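Local atomic coordinates of SAM-dependent methyltransferase (Pyrococcus horikoshii, PDB entry 1WZN), a protein that probably transfers methyl groups from S-adenosyl-L-methionine to an acceptor that is not specified, and holds the by-product S-adenosyl-L-homocysteine in its cofactor pocket. Residues Lys167-Asp172 with Leu188-Arg193; Glu10-Ile15 with Glu73-Val78. One frame throughout, in Å; residues are numbered along the deposited sequence.

Contact 1: Lys167-Asp172 with Leu188-Arg193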
loop_
_atom_site.group_PDB
_atom_site.type_symbol
_atom_site.label_atom_id
_atom_site.label_comp_id
_atom_site.label_asym_id
_atom_site.label_seq_id
_atom_site.Cartn_x
_atom_site.Cartn_y
_atom_site.Cartn_z
ATOM N N LYS A 167 16.953 -16.674 -20.698
ATOM C CA LYS A 167 15.801 -16.182 -19.972
ATOM C C LYS A 167 16.124 -14.796 -19.441
ATOM O O LYS A 167 17.218 -14.548 -18.923
ATOM C CB LYS A 167 15.444 -17.143 -18.836
ATOM C CG LYS A 167 14.966 -18.487 -19.376
ATOM C CD LYS A 167 14.691 -19.503 -18.295
ATOM C CE LYS A 167 14.334 -20.848 -18.928
ATOM N NZ LYS A 167 14.185 -21.929 -17.907
ATOM N N LEU A 168 15.178 -13.883 -19.603
ATOM C CA LEU A 168 15.391 -12.523 -19.139
ATOM C C LEU A 168 14.524 -12.212 -17.935
ATOM O O LEU A 168 13.313 -12.419 -17.972
ATOM C CB LEU A 168 15.078 -11.526 -20.261
ATOM C CG LEU A 168 16.150 -11.273 -21.326
ATOM C CD1 LEU A 168 16.475 -12.555 -22.078
ATOM C CD2 LEU A 168 15.643 -10.205 -22.291
ATOM N N VAL A 169 15.149 -11.746 -16.857
ATOM C CA VAL A 169 14.407 -11.344 -15.668
ATOM C C VAL A 169 14.609 -9.843 -15.637
ATOM O O VAL A 169 15.744 -9.357 -15.574
ATOM C CB VAL A 169 14.955 -11.980 -14.384
ATOM C CG1 VAL A 169 14.244 -11.387 -13.170
ATOM C CG2 VAL A 169 14.731 -13.483 -14.428
ATOM N N ILE A 170 13.499 -9.118 -15.693
ATOM C CA ILE A 170 13.530 -7.665 -15.759
ATOM C C ILE A 170 12.916 -7.003 -14.542
ATOM O O ILE A 170 11.809 -7.348 -14.128
ATOM C CB ILE A 170 12.774 -7.199 -17.017
ATOM C CG1 ILE A 170 13.280 -7.987 -18.226
ATOM C CG2 ILE A 170 12.966 -5.698 -17.234
ATOM C CD1 ILE A 170 12.266 -8.142 -19.331
ATOM N N MET A 171 13.637 -6.044 -13.976
ATOM C CA MET A 171 13.156 -5.330 -12.806
ATOM C C MET A 171 13.125 -3.841 -13.119
ATOM O O MET A 171 14.159 -3.248 -13.430
ATOM C CB MET A 171 14.077 -5.607 -11.625
ATOM C CG MET A 171 13.653 -4.941 -10.337
ATOM S SD MET A 171 14.564 -5.639 -8.956
ATOM C CE MET A 171 16.154 -4.839 -9.167
ATOM N N ASP A 172 11.936 -3.253 -13.036
ATOM C CA ASP A 172 11.744 -1.839 -13.337
ATOM C C ASP A 172 11.376 -0.998 -12.129
ATOM O O ASP A 172 10.606 -1.427 -11.268
ATOM C CB ASP A 172 10.625 -1.649 -14.362
ATOM C CG ASP A 172 10.862 -2.411 -15.646
ATOM O OD1 ASP A 172 12.021 -2.494 -16.094
ATOM O OD2 ASP A 172 9.873 -2.917 -16.213
ATOM N N LEU A 188 16.676 -3.065 -14.760
ATOM C CA LEU A 188 17.784 -3.998 -14.672
ATOM C C LEU A 188 17.380 -5.223 -15.478
ATOM O O LEU A 188 16.352 -5.840 -15.199
ATOM C CB LEU A 188 18.032 -4.410 -13.221
ATOM C CG LEU A 188 19.079 -5.514 -13.037
ATOM C CD1 LEU A 188 20.465 -4.993 -13.441
ATOM C CD2 LEU A 188 19.080 -5.971 -11.588
ATOM N N VAL A 189 18.168 -5.564 -16.491
ATOM C CA VAL A 189 17.865 -6.740 -17.298
ATOM C C VAL A 189 18.929 -7.797 -17.027
ATOM O O VAL A 189 20.117 -7.581 -17.269
ATOM C CB VAL A 189 17.839 -6.408 -18.807
ATOM C CG1 VAL A 189 17.560 -7.674 -19.623
ATOM C CG2 VAL A 189 16.765 -5.357 -19.083
ATOM N N GLN A 190 18.503 -8.929 -16.482
ATOM C CA GLN A 190 19.431 -10.013 -16.200
ATOM C C GLN A 190 19.166 -11.096 -17.241
ATOM O O GLN A 190 18.026 -11.519 -17.428
ATOM C CB GLN A 190 19.204 -10.544 -14.780
ATOM C CG GLN A 190 19.580 -9.535 -13.699
ATOM C CD GLN A 190 19.174 -9.981 -12.314
ATOM O OE1 GLN A 190 18.010 -9.860 -11.924
ATOM N NE2 GLN A 190 20.129 -10.511 -11.563
ATOM N N ILE A 191 20.224 -11.519 -17.927
ATOM C CA ILE A 191 20.123 -12.534 -18.975
ATOM C C ILE A 191 20.730 -13.829 -18.454
ATOM O O ILE A 191 21.943 -13.925 -18.263
ATOM C CB ILE A 191 20.870 -12.066 -20.242
ATOM C CG1 ILE A 191 20.318 -10.702 -20.668
ATOM C CG2 ILE A 191 20.686 -13.069 -21.382
ATOM C CD1 ILE A 191 21.007 -10.113 -21.884
ATOM N N LEU A 192 19.872 -14.816 -18.223
ATOM C CA LEU A 192 20.281 -16.106 -17.682
ATOM C C LEU A 192 20.460 -17.208 -18.713
ATOM O O LEU A 192 19.557 -17.483 -19.502
ATOM C CB LEU A 192 19.253 -16.594 -16.652
ATOM C CG LEU A 192 19.225 -15.964 -15.259
ATOM C CD1 LEU A 192 19.135 -14.451 -15.366
ATOM C CD2 LEU A 192 18.037 -16.538 -14.480
ATOM N N ARG A 193 21.630 -17.837 -18.692
ATOM C CA ARG A 193 21.924 -18.951 -19.584
ATOM C C ARG A 193 21.544 -20.235 -18.840
ATOM O O ARG A 193 21.434 -20.238 -17.612
ATOM C CB ARG A 193 23.409 -18.962 -19.960
ATOM C CG ARG A 193 23.826 -17.742 -20.776
ATOM C CD ARG A 193 25.136 -17.971 -21.501
ATOM N NE ARG A 193 25.037 -19.078 -22.451
ATOM C CZ ARG A 193 24.270 -19.071 -23.538
ATOM N NH1 ARG A 193 23.528 -18.010 -23.830
ATOM N NH2 ARG A 193 24.242 -20.132 -24.335
#
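K167 and L192 open a run of antiparallel pairing in which the hydrogen bonds across the strands are all between backbone atoms. Three hydrogen-bonded pairs, K167 with L192, V169 with Q190 and M171 with L188, each exchange two N-H...O bonds, six in all. The shortest joins L192 N to K167 O at 2.8 Å and is nearly straight, 174° at the hydrogen. Between these pairs lie the non-hydrogen-bonded ones, L168 with I191 and I170 with V189, where the alpha carbons draw in to 4.7 Å. Here CA-H...O contacts supplement the amide bonds: L168 CA approaches Q190 O at 3.3 Å, and I170 CA stands 3.4 Å from L188 O.

Side chains alternate between the two faces. On one, L168 CD2 meets V189 CG1 at 4.1 Å, and I170 CG2 meets V189 CG2 at 4.2 Å; V189 thus offers CG1 to its diagonal neighbour L168 and CG2 to I170, its partner across the pair. L8 packs on this face against V189, and Y11 against L168 and I191. On the other, the bend of M171 at its last torsion (chi3 76°) brings CE to within 4.0 Å of L188 CD2, and the same face, through V169, L188, Q190 and L192, packs against two other subunits.

The arrangement is that of a beta hairpin, strands 166-177 and 182-192, forming the central pair of a four-stranded antiparallel sheet, with 157-163 and 198-208 outside them.

Contact 2: Glu10-Ile15 with Glu73-Val78. With SAH (S-adenosyl-L-homocysteine), chain F; SO4 (sulfate ion), chain D.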
loop_
_atom_site.group_PDB
_atom_site.type_symbol
_atom_site.label_atom_id
_atom_site.label_comp_id
_atom_site.label_asym_id
_atom_site.label_seq_id
_atom_site.Cartn_x
_atom_site.Cartn_y
_atom_site.Cartn_z
ATOM N N GLU A 10 19.334 -6.384 -29.460
ATOM C CA GLU A 10 18.909 -7.706 -29.916
ATOM C C GLU A 10 17.857 -8.350 -29.002
ATOM O O GLU A 10 17.268 -9.373 -29.358
ATOM C CB GLU A 10 20.115 -8.650 -30.044
ATOM C CG GLU A 10 21.132 -8.286 -31.125
ATOM C CD GLU A 10 20.545 -8.274 -32.531
ATOM O OE1 GLU A 10 19.523 -8.953 -32.770
ATOM O OE2 GLU A 10 21.118 -7.589 -33.401
ATOM N N TYR A 11 17.615 -7.755 -27.835
ATOM C CA TYR A 11 16.626 -8.281 -26.896
ATOM C C TYR A 11 15.375 -7.411 -26.845
ATOM O O TYR A 11 14.400 -7.754 -26.180
ATOM C CB TYR A 11 17.222 -8.376 -25.484
ATOM C CG TYR A 11 18.380 -9.340 -25.367
ATOM C CD1 TYR A 11 18.166 -10.716 -25.283
ATOM C CD2 TYR A 11 19.694 -8.876 -25.376
ATOM C CE1 TYR A 11 19.239 -11.609 -25.213
ATOM C CE2 TYR A 11 20.771 -9.760 -25.306
ATOM C CZ TYR A 11 20.535 -11.122 -25.226
ATOM O OH TYR A 11 21.601 -11.986 -25.162
ATOM N N TYR A 12 15.400 -6.284 -27.549
ATOM C CA TYR A 12 14.259 -5.371 -27.551
ATOM C C TYR A 12 12.925 -6.037 -27.920
ATOM O O TYR A 12 11.921 -5.860 -27.228
ATOM C CB TYR A 12 14.520 -4.199 -28.511
ATOM C CG TYR A 12 13.495 -3.086 -28.395
ATOM C CD1 TYR A 12 13.626 -2.085 -27.425
ATOM C CD2 TYR A 12 12.383 -3.052 -29.229
ATOM C CE1 TYR A 12 12.668 -1.082 -27.296
ATOM C CE2 TYR A 12 11.418 -2.054 -29.106
ATOM C CZ TYR A 12 11.569 -1.074 -28.135
ATOM O OH TYR A 12 10.606 -0.105 -28.000
ATOM N N ASP A 13 12.903 -6.794 -29.013
ATOM C CA ASP A 13 11.672 -7.448 -29.441
ATOM C C ASP A 13 11.207 -8.507 -28.437
ATOM O O ASP A 13 10.015 -8.795 -28.338
ATOM C CB ASP A 13 11.848 -8.073 -30.836
ATOM C CG ASP A 13 11.903 -7.021 -31.941
ATOM O OD1 ASP A 13 11.807 -5.819 -31.616
ATOM O OD2 ASP A 13 12.040 -7.393 -33.128
ATOM N N THR A 14 12.149 -9.075 -27.696
ATOM C CA THR A 14 11.825 -10.091 -26.690
ATOM C C THR A 14 11.176 -9.387 -25.506
ATOM O O THR A 14 10.103 -9.778 -25.034
ATOM C CB THR A 14 13.093 -10.817 -26.226
ATOM O OG1 THR A 14 13.597 -11.610 -27.308
ATOM C CG2 THR A 14 12.805 -11.710 -25.009
ATOM N N ILE A 15 11.830 -8.329 -25.046
ATOM C CA ILE A 15 11.335 -7.539 -23.929
ATOM C C ILE A 15 9.942 -6.997 -24.261
ATOM O O ILE A 15 9.055 -6.969 -23.405
ATOM C CB ILE A 15 12.304 -6.367 -23.635
ATOM C CG1 ILE A 15 13.632 -6.919 -23.109
ATOM C CG2 ILE A 15 11.675 -5.384 -22.650
ATOM C CD1 ILE A 15 14.757 -5.904 -23.063
ATOM N N GLU A 73 22.224 2.527 -34.687
ATOM C CA GLU A 73 22.447 1.523 -35.716
ATOM C C GLU A 73 22.127 0.128 -35.185
ATOM O O GLU A 73 21.698 -0.749 -35.937
ATOM C CB GLU A 73 23.910 1.582 -36.170
ATOM C CG GLU A 73 24.223 0.740 -37.390
ATOM C CD GLU A 73 23.352 1.109 -38.574
ATOM O OE1 GLU A 73 23.236 2.314 -38.881
ATOM O OE2 GLU A 73 22.784 0.191 -39.196
ATOM N N GLU A 74 22.333 -0.083 -33.886
ATOM C CA GLU A 74 22.051 -1.392 -33.301
ATOM C C GLU A 74 20.569 -1.755 -33.436
ATOM O O GLU A 74 20.218 -2.928 -33.607
ATOM C CB GLU A 74 22.468 -1.427 -31.824
ATOM C CG GLU A 74 23.967 -1.227 -31.598
ATOM C CD GLU A 74 24.338 0.219 -31.322
ATOM O OE1 GLU A 74 23.691 1.128 -31.890
ATOM O OE2 GLU A 74 25.286 0.447 -30.540
ATOM N N MET A 75 19.700 -0.750 -33.350
ATOM C CA MET A 75 18.263 -0.987 -33.494
ATOM C C MET A 75 17.920 -1.201 -34.967
ATOM O O MET A 75 17.161 -2.114 -35.312
ATOM C CB MET A 75 17.462 0.200 -32.945
ATOM C CG MET A 75 17.611 0.417 -31.438
ATOM S SD MET A 75 16.854 -0.910 -30.464
ATOM C CE MET A 75 15.151 -0.473 -30.583
ATOM N N LEU A 76 18.473 -0.356 -35.835
ATOM C CA LEU A 76 18.231 -0.461 -37.273
ATOM C C LEU A 76 18.687 -1.817 -37.814
ATOM O O LEU A 76 18.093 -2.358 -38.753
ATOM C CB LEU A 76 18.967 0.659 -38.021
ATOM C CG LEU A 76 18.575 2.105 -37.694
ATOM C CD1 LEU A 76 19.446 3.073 -38.479
ATOM C CD2 LEU A 76 17.104 2.321 -38.023
ATOM N N ARG A 77 19.745 -2.366 -37.224
ATOM C CA ARG A 77 20.254 -3.659 -37.662
ATOM C C ARG A 77 19.144 -4.700 -37.565
ATOM O O ARG A 77 18.966 -5.519 -38.469
ATOM C CB ARG A 77 21.447 -4.080 -36.798
ATOM C CG ARG A 77 22.055 -5.408 -37.205
ATOM C CD ARG A 77 23.276 -5.750 -36.365
ATOM N NE ARG A 77 23.857 -7.024 -36.781
ATOM C CZ ARG A 77 24.961 -7.554 -36.258
ATOM N NH1 ARG A 77 25.613 -6.918 -35.291
ATOM N NH2 ARG A 77 25.412 -8.719 -36.704
ATOM N N VAL A 78 18.402 -4.660 -36.458
ATOM C CA VAL A 78 17.295 -5.580 -36.228
ATOM C C VAL A 78 16.161 -5.308 -37.205
ATOM O O VAL A 78 15.591 -6.227 -37.786
ATOM C CB VAL A 78 16.745 -5.443 -34.776
ATOM C CG1 VAL A 78 15.568 -6.402 -34.563
ATOM C CG2 VAL A 78 17.858 -5.720 -33.774
HETATM N N SAH F . 9.166 3.317 -32.574
HETATM C CA SAH F . 9.736 2.009 -32.035
HETATM C CB SAH F . 10.774 2.127 -30.953
HETATM C CG SAH F . 10.452 2.773 -29.615
HETATM S SD SAH F . 12.034 2.775 -28.658
HETATM C C SAH F . 8.483 1.148 -31.554
HETATM O O SAH F . 7.332 1.609 -31.668
HETATM O OXT SAH F . 8.759 -0.021 -31.073
HETATM C "C5'" SAH F . 12.570 4.442 -28.707
HETATM C "C4'" SAH F . 13.549 4.702 -29.953
HETATM O "O4'" SAH F . 13.896 6.083 -29.796
HETATM C "C3'" SAH F . 14.873 3.975 -29.920
HETATM O "O3'" SAH F . 15.004 3.121 -31.057
HETATM C "C2'" SAH F . 15.929 5.155 -29.854
HETATM O "O2'" SAH F . 17.147 4.831 -30.511
HETATM C "C1'" SAH F . 15.162 6.302 -30.488
HETATM N N9 SAH F . 15.577 7.553 -30.233
HETATM C C8 SAH F . 15.730 8.277 -29.058
HETATM N N7 SAH F . 16.158 9.488 -29.204
HETATM C C5 SAH F . 16.324 9.632 -30.609
HETATM C C6 SAH F . 16.769 10.745 -31.399
HETATM N N6 SAH F . 17.132 11.928 -30.883
HETATM N N1 SAH F . 16.800 10.513 -32.759
HETATM C C2 SAH F . 16.440 9.325 -33.323
HETATM N N3 SAH F . 16.007 8.235 -32.596
HETATM C C4 SAH F . 15.976 8.459 -31.254
HETATM S S SO4 D . 22.346 -9.312 -39.464
HETATM O O1 SO4 D . 22.542 -7.873 -39.725
HETATM O O2 SO4 D . 20.972 -9.707 -39.836
HETATM O O3 SO4 D . 22.570 -9.582 -38.032
HETATM O O4 SO4 D . 23.311 -10.085 -40.271
HETATM O O HOH W 1 21.914 -4.996 -33.014
#
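E10 OE2 and the carbonyl oxygen E74 O are joined by one water, which donates a 2.7 Å hydrogen bond to each. The other carboxylate oxygen, E10 OE1, forms a salt bridge with R81, while V78 CG2 lies 3.8 Å from E10 OE1. Towards R77 the attraction is looser: E10 OE2 stays 4.4 Å from R77 NE, well out of the guanidinium plane, so no N-H points at it. R77, extended from CG to NE, instead presents its edge to a sulfate, probably from the crystallisation liquor, with NE 3.1 Å from SO4 O3; R81 binds the same ion. D13 OD2 rests on V78 CG1 at 3.9 Å and is salt-bridged to K82; D13 OD1 is hydrogen-bonded to T52.

Nearer S-adenosyl-L-homocysteine the two segments meet through M75 and Y12, both part of its pocket. M75, bent at chi2 and chi3, lays its CE over one face of the Y12 ring, 3.9 Å from the centroid and 14° off the normal, a CH-pi contact; the sulfur sits farther off and oblique to the ring, the pair as a whole being Met-aromatic. With CG of Y12 anti to the backbone N (chi1 -170°), the ring reaches the ligand, its OH 3.3 Å from SAH SD. Were the tyrosine replaced by an alanine, M75 CE would probably lose the ring it lies over, and a gap would be likely to open beside the ligand sulfur.

The short helix 12-15 thus leans on the start of helix 73-85, which follows strand 65-70 and touches strand 91-94 through L76, while I15 faces strand 157-163 through W159.

How the contacts relate
Contact 2 comes first along the chain and closes before contact 1 opens, so the two are in series, their centres about 16 Å apart and on the same side of the chain's centre. Contact 2 ties the N-terminal segment to helix 73-85 of the cofactor-binding Rossmann-like domain, whereas contact 1 lies within the separate four-stranded antiparallel sheet. They meet directly: I191 CD1 lies 3.4 Å from Y11 CE2, and L168 CD2 is 3.9 Å from I15 CG1. The segment 10-15 is therefore shared ground, placed between hairpin and helix; it illustrates how a segment near the N terminus can join a cofactor pocket to an added sheet that also packs against other subunits.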